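Side-chain contacts in RNA polymerase ECF-subfamily sigma factor (Streptomyces venezuelae, PDB 6DXO), which probably directs RNA polymerase to promoters needed for aerial mycelium formation and is captured here in complex with an anti-sigma factor: residues A[63-66]-A[67-71]; A[48-51]-A[52-56]; A[16-19]-A[20-23]; A[23-26]-A[27-30]. One frame throughout, in Å; residues are numbered along the deposited sequence.

Contact 1 (A[63-66]-A[67-71]); sequences RDFG and AWLVT
Asp64 and Trp68 meet through the backbone where helix 65-79 begins: Trp68 N donates to Asp64 O at 2.9 Å, and Leu69 N to Phe65 O and Val70 N to Gly66 O continue the i to i+4 pattern. Asp64 is the N-cap of this helix, which belongs to sigma-70 region 2. Its CG is turned anti to the backbone N (chi1 -176°), which carries the carboxylate forward over the first turn. There Asp64 OD2 accepts from Ala67 N at 3.1 Å through its anti lone pair, with a fairly straight N-H...O angle of 165°. Aspartate suits the place because it is short and supplies an acceptor to an amide that has no earlier turn to bond to; the negative charge would also sit well against the helix dipole. Ala67, small and exposed, lets Asp64 OD2 come within 3.6 Å of its CB. On the inner side Phe65 reaches Trp68 and Leu69. Leu69 CG lies over one face of the Phe65 ring, toward the rim, whereas Trp68 meets it rim to rim, the planes 61° apart, so this is no face stack. Trp68 is held from beyond by Phe58, stacked on it, and by Trp60, edge-to-face. Gly66, without a side chain, lets the Tyr22 ring come close to its CA. The aromatic touch itself is Phe65 CE1 against Trp68 CE3, 3.7 Å apart.

Contact 2 (A[48-51]-A[52-56]); sequences FLRA and LRRIS
Arg54 N is shared by two carbonyl oxygens, Arg50 O at 3.1 Å and, more weakly, Ala51 O at 3.3 Å. The bond to Arg50 O is bent, which accords with Arg54 being the first residue to leave helical backbone angles. Just before it, Leu52 N to Phe48 O and Arg53 N to Leu49 O are regular helical bonds. Leu49 O is also roofed by the side chain of Arg53: Arg53 CG touches it at 3.1 Å, and the bend at chi3 (-67°) swings the guanidinium back, leaving this oxygen 3.8 Å from the group's plane. The charged end is fixed by a salt bridge from NH2 to Glu46. The shared Arg54 N marks the C-terminal end of helix 37-53 in sigma-70 region 2, which probably carries the polymerase core-binding motif nearer its start. Arginines suit the outer side, where their long chains can lie along the helix surface and keep their charged ends at the periphery. Arg50 and Arg54 run side by side, their NH1 atoms 3.9 Å apart, and Arg50 NE lies 4.1 Å from Arg53 NH2; the like charges probably repel, and Glu46 would offset part of the excess. The inner side is apolar. Phe48 packs against helices 12-31 and 65-79, and Ala51 against helix 65-79, alanine being small enough to admit the Trp68 and Leu69 side chains, while Leu52 meets Phe15 of the same chain and Met74 of the partner chain.

Contact 3 (A[16-19]-A[20-23]); sequences GRLY and DQYS
Tyr19 and Ser23 come together through two different first torsions: Tyr19 CG stands anti to its N (chi1 178°), which leads the ring forward along helix 12-31, and Ser23 OG sits between its own N and carbonyl carbon (chi1 61°). The phenol is thereby laid over Ser23, whose CB makes a CH-pi contact 3.5 Å from the centre of the Tyr19 ring. Serine is slim enough to lie under the ring at this distance. In the backbone Tyr19 O takes Ser23 N at 2.9 Å and, weakly, Tyr22 N, whose stronger acceptor is Leu18 O. A turn earlier Arg17, bent at chi2 and chi3, curls forward to Asp20. Arg17 NE at 3.2 Å and Arg17 NH2 at 3.1 Å both grip Asp20 OD2, which lies close to the guanidinium plane and is met on its anti side; the carboxylate plane is turned by 47°. This i to i+3 salt bridge belongs to helix 12-31 of sigma-70 region 2. The other carboxylate oxygen of Asp20, OD1, is salt-bridged to Arg67 of the second chain, and Tyr19 OH is hydrogen-bonded to Gln66 of that chain. Putting a leucine in place of Tyr19 would probably leave Gln66 of the partner chain without its hydrogen-bonding mate and Ser23 CB without the ring face over it. Asp20 thus lies between two arginines, one from each chain, which would probably stabilise its negative charge and let an intrahelical salt bridge pre-orient a residue of the interface.

Contact 4 (A[23-26]-A[27-30]); sequences SDTV and YRYI
Val26 and Ile30 form the close-packed side of this part of helix 12-31, in sigma-70 region 2. The two side chains lie side by side, pointing the same way, with Val26 CG1 3.8 Å from Ile30 CD1; branched aliphatic groups suit a face buried against helices 37-53 and 65-79. Beneath them Ile30 N donates to Val26 O at 3.0 Å, nearly along the C=O axis. The outer side is looser and polar. There Thr25 is exposed, its OG1 4.2 Å from Arg28 NH2, while Arg28, bent at chi3 (-83°), folds back over the preceding turn. Its guanidinium covers Asp24 O with one face, the oxygen 3.6 Å from the plane, and Arg28 NH1 comes 3.7 Å from Asp24 CB. The carboxylate turns elsewhere: Asp24 OD2 stays 4.7 Å from Arg28 NH1, and Asp24 OD1 forms a salt bridge with Lys63 of the second chain. Arg28 NH1 is hydrogen-bonded to Pro56 O of that chain. With a methionine in place of Arg28, Pro56 O of the partner would probably be left without this donor and Asp24 O without the flat cover over it. Opposite charges one turn apart on the helix are therefore not paired tightly with each other, and each serves the partner chain, Asp24 drawing a lysine and Arg28 a backbone carbonyl.

Overall arrangement
All four contacts belong to the three-helix bundle of sigma-70 region 2. Along the chain contact 3 comes first, then contact 4, which shares Ser23 with it on helix 12-31; contact 2 follows at the end of helix 37-53 and contact 1 at the start of helix 65-79. Their centres lie between about 11 and 17 Å apart, contacts 2 and 4 being the most distant pair. Side chains interlock at the middle, where Phe48 of contact 2 meets Tyr22 and Ser23, and Leu69 of contact 1 reaches Phe48, Tyr22 and Val26. Contacts 2, 3 and 4 also touch the second chain, whereas contact 1 does not, as expected if the anti-sigma factor covers one side of the bundle and so holds region 2 inactive.

Contact 1 (A[63-66]-A[67-71])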
loop_
_atom_site.group_PDB
_atom_site.type_symbol
_atom_site.label_atom_id
_atom_site.label_comp_id
_atom_site.label_asym_id
_atom_site.label_seq_id
_atom_site.Cartn_x
_atom_site.Cartn_y
_atom_site.Cartn_z
ATOM N N ARG A 63 -4.046 0.422 21.417
ATOM C CA ARG A 63 -3.587 0.100 20.061
ATOM C C ARG A 63 -3.847 1.217 19.046
ATOM O O ARG A 63 -4.830 1.942 19.135
ATOM C CB ARG A 63 -4.234 -1.200 19.579
ATOM C CG ARG A 63 -5.740 -1.096 19.348
ATOM C CD ARG A 63 -6.404 -2.462 19.374
ATOM N NE ARG A 63 -7.834 -2.375 19.099
ATOM C CZ ARG A 63 -8.769 -2.178 20.025
ATOM N NH1 ARG A 63 -8.419 -2.038 21.303
ATOM N NH2 ARG A 63 -10.047 -2.108 19.673
ATOM N N ASP A 64 -2.951 1.338 18.072
ATOM C CA ASP A 64 -3.088 2.322 17.006
ATOM C C ASP A 64 -2.683 1.614 15.714
ATOM O O ASP A 64 -1.604 1.045 15.639
ATOM C CB ASP A 64 -2.189 3.535 17.278
ATOM C CG ASP A 64 -2.371 4.644 16.249
ATOM O OD1 ASP A 64 -3.123 5.596 16.531
ATOM O OD2 ASP A 64 -1.765 4.555 15.159
ATOM N N PHE A 65 -3.566 1.611 14.723
ATOM C CA PHE A 65 -3.357 0.770 13.554
ATOM C C PHE A 65 -2.151 1.192 12.702
ATOM O O PHE A 65 -1.337 0.351 12.322
ATOM C CB PHE A 65 -4.612 0.678 12.693
ATOM C CG PHE A 65 -4.512 -0.358 11.613
ATOM C CD1 PHE A 65 -4.493 -1.702 11.934
ATOM C CD2 PHE A 65 -4.422 0.007 10.281
ATOM C CE1 PHE A 65 -4.393 -2.668 10.939
ATOM C CE2 PHE A 65 -4.316 -0.948 9.294
ATOM C CZ PHE A 65 -4.306 -2.283 9.617
ATOM N N GLY A 66 -2.047 2.488 12.418
ATOM C CA GLY A 66 -0.899 3.029 11.711
ATOM C C GLY A 66 0.413 2.757 12.428
ATOM O O GLY A 66 1.398 2.350 11.819
ATOM N N ALA A 67 0.435 2.974 13.741
ATOM C CA ALA A 67 1.624 2.678 14.531
ATOM C C ALA A 67 1.964 1.192 14.499
ATOM O O ALA A 67 3.120 0.813 14.459
ATOM C CB ALA A 67 1.447 3.165 15.978
ATOM N N TRP A 68 0.939 0.344 14.484
ATOM C CA TRP A 68 1.148 -1.095 14.437
ATOM C C TRP A 68 1.782 -1.496 13.112
ATOM O O TRP A 68 2.717 -2.286 13.070
ATOM C CB TRP A 68 -0.206 -1.803 14.609
ATOM C CG TRP A 68 -0.126 -3.272 14.788
ATOM C CD1 TRP A 68 0.814 -3.969 15.479
ATOM C CD2 TRP A 68 -1.056 -4.237 14.285
ATOM N NE1 TRP A 68 0.544 -5.316 15.425
ATOM C CE2 TRP A 68 -0.606 -5.508 14.702
ATOM C CE3 TRP A 68 -2.213 -4.148 13.501
ATOM C CZ2 TRP A 68 -1.282 -6.693 14.371
ATOM C CZ3 TRP A 68 -2.882 -5.321 13.166
ATOM C CH2 TRP A 68 -2.422 -6.576 13.610
ATOM N N LEU A 69 1.260 -0.935 12.026
ATOM C CA LEU A 69 1.827 -1.200 10.708
ATOM C C LEU A 69 3.317 -0.826 10.702
ATOM O O LEU A 69 4.149 -1.577 10.238
ATOM C CB LEU A 69 1.077 -0.400 9.643
ATOM C CG LEU A 69 -0.324 -0.916 9.276
ATOM C CD1 LEU A 69 -1.041 0.047 8.333
ATOM C CD2 LEU A 69 -0.263 -2.316 8.657
ATOM N N VAL A 70 3.632 0.346 11.226
ATOM C CA VAL A 70 5.009 0.820 11.236
ATOM C C VAL A 70 5.921 -0.111 12.036
ATOM O O VAL A 70 7.049 -0.428 11.622
ATOM C CB VAL A 70 5.089 2.275 11.732
ATOM C CG1 VAL A 70 6.527 2.661 11.997
ATOM C CG2 VAL A 70 4.455 3.218 10.690
ATOM N N THR A 71 5.419 -0.587 13.166
ATOM C CA THR A 71 6.209 -1.483 13.988
ATOM C C THR A 71 6.389 -2.845 13.327
ATOM O O THR A 71 7.441 -3.446 13.440
ATOM C CB THR A 71 5.641 -1.590 15.434
ATOM O OG1 THR A 71 4.279 -2.036 15.395
ATOM C CG2 THR A 71 5.666 -0.235 16.098
#

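Contact 2 (A[48-51]-A[52-56])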
loop_
_atom_site.group_PDB
_atom_site.type_symbol
_atom_site.label_atom_id
_atom_site.label_comp_id
_atom_site.label_asym_id
_atom_site.label_seq_id
_atom_site.Cartn_x
_atom_site.Cartn_y
_atom_site.Cartn_z
ATOM N N PHE A 48 1.321 -5.444 5.367
ATOM C CA PHE A 48 -0.132 -5.552 5.421
ATOM C C PHE A 48 -0.632 -6.989 5.592
ATOM O O PHE A 48 -1.619 -7.236 6.312
ATOM C CB PHE A 48 -0.767 -4.883 4.198
ATOM C CG PHE A 48 -0.777 -3.395 4.282
ATOM C CD1 PHE A 48 0.287 -2.642 3.773
ATOM C CD2 PHE A 48 -1.833 -2.736 4.890
ATOM C CE1 PHE A 48 0.277 -1.252 3.872
ATOM C CE2 PHE A 48 -1.857 -1.349 4.979
ATOM C CZ PHE A 48 -0.799 -0.598 4.472
ATOM N N LEU A 49 0.026 -7.931 4.923
ATOM C CA LEU A 49 -0.379 -9.331 5.032
ATOM C C LEU A 49 -0.239 -9.854 6.464
ATOM O O LEU A 49 -1.066 -10.646 6.937
ATOM C CB LEU A 49 0.394 -10.209 4.042
ATOM C CG LEU A 49 -0.079 -10.136 2.586
ATOM C CD1 LEU A 49 0.866 -10.897 1.674
ATOM C CD2 LEU A 49 -1.492 -10.688 2.468
ATOM N N ARG A 50 0.799 -9.397 7.161
ATOM C CA ARG A 50 1.011 -9.806 8.541
ATOM C C ARG A 50 -0.060 -9.215 9.459
ATOM O O ARG A 50 -0.589 -9.906 10.330
ATOM C CB ARG A 50 2.413 -9.406 9.016
ATOM C CG ARG A 50 2.764 -9.877 10.404
ATOM C CD ARG A 50 3.324 -11.285 10.377
ATOM N NE ARG A 50 4.682 -11.322 9.838
ATOM C CZ ARG A 50 5.781 -11.298 10.585
ATOM N NH1 ARG A 50 5.684 -11.239 11.905
ATOM N NH2 ARG A 50 6.977 -11.335 10.014
ATOM N N ALA A 51 -0.392 -7.947 9.243
ATOM C CA ALA A 51 -1.407 -7.271 10.040
ATOM C C ALA A 51 -2.733 -8.000 9.876
ATOM O O ALA A 51 -3.488 -8.189 10.834
ATOM C CB ALA A 51 -1.549 -5.829 9.606
ATOM N N LEU A 52 -3.001 -8.393 8.640
ATOM C CA LEU A 52 -4.257 -9.043 8.286
ATOM C C LEU A 52 -4.346 -10.381 8.982
ATOM O O LEU A 52 -5.356 -10.701 9.609
ATOM C CB LEU A 52 -4.319 -9.219 6.765
ATOM C CG LEU A 52 -5.526 -9.940 6.165
ATOM C CD1 LEU A 52 -5.684 -9.513 4.712
ATOM C CD2 LEU A 52 -5.332 -11.433 6.255
ATOM N N ARG A 53 -3.272 -11.157 8.894
ATOM C CA ARG A 53 -3.245 -12.482 9.506
ATOM C C ARG A 53 -3.362 -12.432 11.032
ATOM O O ARG A 53 -3.797 -13.404 11.642
ATOM C CB ARG A 53 -1.982 -13.247 9.094
ATOM C CG ARG A 53 -1.910 -13.563 7.605
ATOM C CD ARG A 53 -0.840 -14.596 7.320
ATOM N NE ARG A 53 0.505 -14.092 7.579
ATOM C CZ ARG A 53 1.379 -13.780 6.629
ATOM N NH1 ARG A 53 1.051 -13.926 5.351
ATOM N NH2 ARG A 53 2.585 -13.332 6.956
ATOM N N ARG A 54 -2.975 -11.313 11.644
ATOM C CA ARG A 54 -3.058 -11.187 13.100
ATOM C C ARG A 54 -4.188 -10.264 13.543
ATOM O O ARG A 54 -4.288 -9.915 14.711
ATOM C CB ARG A 54 -1.734 -10.673 13.685
ATOM C CG ARG A 54 -0.489 -11.324 13.107
ATOM C CD ARG A 54 0.745 -10.972 13.924
ATOM N NE ARG A 54 1.015 -11.961 14.965
ATOM C CZ ARG A 54 1.952 -12.901 14.874
ATOM N NH1 ARG A 54 2.714 -12.973 13.791
ATOM N NH2 ARG A 54 2.132 -13.765 15.866
ATOM N N ILE A 55 -5.042 -9.858 12.614
ATOM C CA ILE A 55 -5.998 -8.816 12.937
ATOM C C ILE A 55 -6.969 -9.236 14.064
ATOM O O ILE A 55 -7.559 -8.386 14.712
ATOM C CB ILE A 55 -6.783 -8.316 11.681
ATOM C CG1 ILE A 55 -7.171 -6.843 11.840
ATOM C CG2 ILE A 55 -7.995 -9.204 11.394
ATOM C CD1 ILE A 55 -7.989 -6.290 10.686
ATOM N N SER A 56 -7.118 -10.535 14.290
ATOM C CA SER A 56 -8.015 -11.009 15.368
ATOM C C SER A 56 -7.400 -10.802 16.759
ATOM O O SER A 56 -8.085 -10.935 17.782
ATOM C CB SER A 56 -8.390 -12.480 15.178
ATOM O OG SER A 56 -7.256 -13.322 15.282
#

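Contact 3 (A[16-19]-A[20-23])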
loop_
_atom_site.group_PDB
_atom_site.type_symbol
_atom_site.label_atom_id
_atom_site.label_comp_id
_atom_site.label_asym_id
_atom_site.label_seq_id
_atom_site.Cartn_x
_atom_site.Cartn_y
_atom_site.Cartn_z
ATOM N N GLY A 16 -9.268 -3.481 2.336
ATOM C CA GLY A 16 -8.770 -2.801 1.140
ATOM C C GLY A 16 -8.645 -1.303 1.360
ATOM O O GLY A 16 -7.661 -0.660 0.950
ATOM N N ARG A 17 -9.648 -0.729 2.009
ATOM C CA ARG A 17 -9.631 0.680 2.358
ATOM C C ARG A 17 -8.502 1.022 3.346
ATOM O O ARG A 17 -7.939 2.120 3.300
ATOM C CB ARG A 17 -10.970 1.078 2.979
ATOM C CG ARG A 17 -12.166 0.795 2.087
ATOM C CD ARG A 17 -12.644 2.065 1.410
ATOM N NE ARG A 17 -11.551 2.764 0.751
ATOM C CZ ARG A 17 -11.283 4.053 0.912
ATOM N NH1 ARG A 17 -12.035 4.796 1.713
ATOM N NH2 ARG A 17 -10.263 4.604 0.269
ATOM N N LEU A 18 -8.192 0.109 4.258
ATOM C CA LEU A 18 -7.076 0.359 5.173
ATOM C C LEU A 18 -5.783 0.446 4.348
ATOM O O LEU A 18 -4.955 1.325 4.579
ATOM C CB LEU A 18 -6.972 -0.712 6.268
ATOM C CG LEU A 18 -8.060 -0.643 7.355
ATOM C CD1 LEU A 18 -7.956 -1.824 8.318
ATOM C CD2 LEU A 18 -7.992 0.683 8.085
ATOM N N TYR A 19 -5.621 -0.459 3.393
ATOM C CA TYR A 19 -4.501 -0.373 2.456
ATOM C C TYR A 19 -4.463 0.966 1.725
ATOM O O TYR A 19 -3.424 1.625 1.668
ATOM C CB TYR A 19 -4.511 -1.544 1.474
ATOM C CG TYR A 19 -3.383 -1.455 0.462
ATOM C CD1 TYR A 19 -2.120 -1.949 0.763
ATOM C CD2 TYR A 19 -3.583 -0.852 -0.771
ATOM C CE1 TYR A 19 -1.067 -1.855 -0.153
ATOM C CE2 TYR A 19 -2.543 -0.754 -1.699
ATOM C CZ TYR A 19 -1.295 -1.264 -1.385
ATOM O OH TYR A 19 -0.270 -1.160 -2.297
ATOM N N ASP A 20 -5.597 1.392 1.167
ATOM C CA ASP A 20 -5.654 2.718 0.562
ATOM C C ASP A 20 -5.143 3.834 1.475
ATOM O O ASP A 20 -4.379 4.703 1.053
ATOM C CB ASP A 20 -7.087 3.061 0.149
ATOM C CG ASP A 20 -7.654 2.108 -0.862
ATOM O OD1 ASP A 20 -6.893 1.423 -1.581
ATOM O OD2 ASP A 20 -8.910 2.063 -0.949
ATOM N N GLN A 21 -5.545 3.806 2.740
ATOM C CA GLN A 21 -5.261 4.889 3.663
ATOM C C GLN A 21 -3.785 4.902 4.116
ATOM O O GLN A 21 -3.186 5.963 4.283
ATOM C CB GLN A 21 -6.165 4.738 4.899
ATOM C CG GLN A 21 -5.903 5.698 6.048
ATOM C CD GLN A 21 -6.958 5.575 7.149
ATOM O OE1 GLN A 21 -7.951 4.860 6.999
ATOM N NE2 GLN A 21 -6.742 6.277 8.260
ATOM N N TYR A 22 -3.218 3.719 4.294
ATOM C CA TYR A 22 -1.918 3.597 4.971
ATOM C C TYR A 22 -0.762 3.129 4.092
ATOM O O TYR A 22 0.400 3.172 4.531
ATOM C CB TYR A 22 -2.030 2.630 6.156
ATOM C CG TYR A 22 -2.828 3.161 7.300
ATOM C CD1 TYR A 22 -4.121 2.709 7.527
ATOM C CD2 TYR A 22 -2.291 4.106 8.174
ATOM C CE1 TYR A 22 -4.874 3.181 8.613
ATOM C CE2 TYR A 22 -3.048 4.583 9.278
ATOM C CZ TYR A 22 -4.334 4.118 9.472
ATOM O OH TYR A 22 -5.088 4.571 10.544
ATOM N N SER A 23 -1.042 2.659 2.879
ATOM C CA SER A 23 0.031 2.010 2.112
ATOM C C SER A 23 1.197 2.931 1.798
ATOM O O SER A 23 2.357 2.507 1.894
ATOM C CB SER A 23 -0.487 1.339 0.833
ATOM O OG SER A 23 -1.081 2.294 -0.012
#

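Contact 4 (A[23-26]-A[27-30])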
loop_
_atom_site.group_PDB
_atom_site.type_symbol
_atom_site.label_atom_id
_atom_site.label_comp_id
_atom_site.label_asym_id
_atom_site.label_seq_id
_atom_site.Cartn_x
_atom_site.Cartn_y
_atom_site.Cartn_z
ATOM N N SER A 23 -1.042 2.659 2.879
ATOM C CA SER A 23 0.031 2.010 2.112
ATOM C C SER A 23 1.197 2.931 1.798
ATOM O O SER A 23 2.357 2.507 1.894
ATOM C CB SER A 23 -0.487 1.339 0.833
ATOM O OG SER A 23 -1.081 2.294 -0.012
ATOM N N ASP A 24 0.919 4.189 1.452
ATOM C CA ASP A 24 2.010 5.093 1.049
ATOM C C ASP A 24 2.909 5.425 2.240
ATOM O O ASP A 24 4.127 5.562 2.108
ATOM C CB ASP A 24 1.471 6.384 0.433
ATOM C CG ASP A 24 0.924 6.185 -0.982
ATOM O OD1 ASP A 24 1.422 5.301 -1.718
ATOM O OD2 ASP A 24 0.009 6.936 -1.366
ATOM N N THR A 25 2.306 5.555 3.417
ATOM C CA THR A 25 3.098 5.826 4.615
ATOM C C THR A 25 4.006 4.654 4.967
ATOM O O THR A 25 5.170 4.868 5.325
ATOM C CB THR A 25 2.197 6.188 5.828
ATOM O OG1 THR A 25 1.362 7.312 5.492
ATOM C CG2 THR A 25 3.061 6.558 7.011
ATOM N N VAL A 26 3.482 3.426 4.894
ATOM C CA VAL A 26 4.288 2.230 5.156
ATOM C C VAL A 26 5.420 2.179 4.139
ATOM O O VAL A 26 6.589 1.984 4.481
ATOM C CB VAL A 26 3.450 0.930 5.118
ATOM C CG1 VAL A 26 4.331 -0.315 5.034
ATOM C CG2 VAL A 26 2.532 0.846 6.356
ATOM N N TYR A 27 5.063 2.392 2.882
ATOM C CA TYR A 27 6.062 2.326 1.802
ATOM C C TYR A 27 7.183 3.325 2.030
ATOM O O TYR A 27 8.370 2.994 1.884
ATOM C CB TYR A 27 5.356 2.584 0.484
ATOM C CG TYR A 27 6.249 2.664 -0.729
ATOM C CD1 TYR A 27 6.806 1.523 -1.281
ATOM C CD2 TYR A 27 6.486 3.884 -1.337
ATOM C CE1 TYR A 27 7.624 1.610 -2.456
ATOM C CE2 TYR A 27 7.269 3.983 -2.488
ATOM C CZ TYR A 27 7.833 2.850 -3.029
ATOM O OH TYR A 27 8.605 2.976 -4.161
ATOM N N ARG A 28 6.820 4.546 2.391
ATOM C CA ARG A 28 7.812 5.595 2.628
ATOM C C ARG A 28 8.699 5.306 3.826
ATOM O O ARG A 28 9.884 5.592 3.785
ATOM C CB ARG A 28 7.160 6.969 2.742
ATOM C CG ARG A 28 6.561 7.443 1.413
ATOM C CD ARG A 28 6.205 8.905 1.493
ATOM N NE ARG A 28 4.913 9.125 2.122
ATOM C CZ ARG A 28 3.780 9.277 1.440
ATOM N NH1 ARG A 28 3.793 9.233 0.118
ATOM N NH2 ARG A 28 2.638 9.475 2.081
ATOM N N TYR A 29 8.138 4.705 4.876
ATOM C CA TYR A 29 8.983 4.310 6.000
ATOM C C TYR A 29 10.038 3.281 5.553
ATOM O O TYR A 29 11.237 3.378 5.894
ATOM C CB TYR A 29 8.118 3.764 7.140
ATOM C CG TYR A 29 8.962 3.108 8.223
ATOM C CD1 TYR A 29 9.627 3.881 9.176
ATOM C CD2 TYR A 29 9.133 1.724 8.254
ATOM C CE1 TYR A 29 10.415 3.276 10.178
ATOM C CE2 TYR A 29 9.923 1.120 9.244
ATOM C CZ TYR A 29 10.564 1.904 10.181
ATOM O OH TYR A 29 11.362 1.302 11.140
ATOM N N ILE A 30 9.592 2.312 4.763
ATOM C CA ILE A 30 10.437 1.216 4.299
ATOM C C ILE A 30 11.458 1.681 3.240
ATOM O O ILE A 30 12.613 1.249 3.251
ATOM C CB ILE A 30 9.574 0.048 3.743
ATOM C CG1 ILE A 30 8.723 -0.584 4.861
ATOM C CG2 ILE A 30 10.423 -1.032 3.097
ATOM C CD1 ILE A 30 7.826 -1.733 4.376
#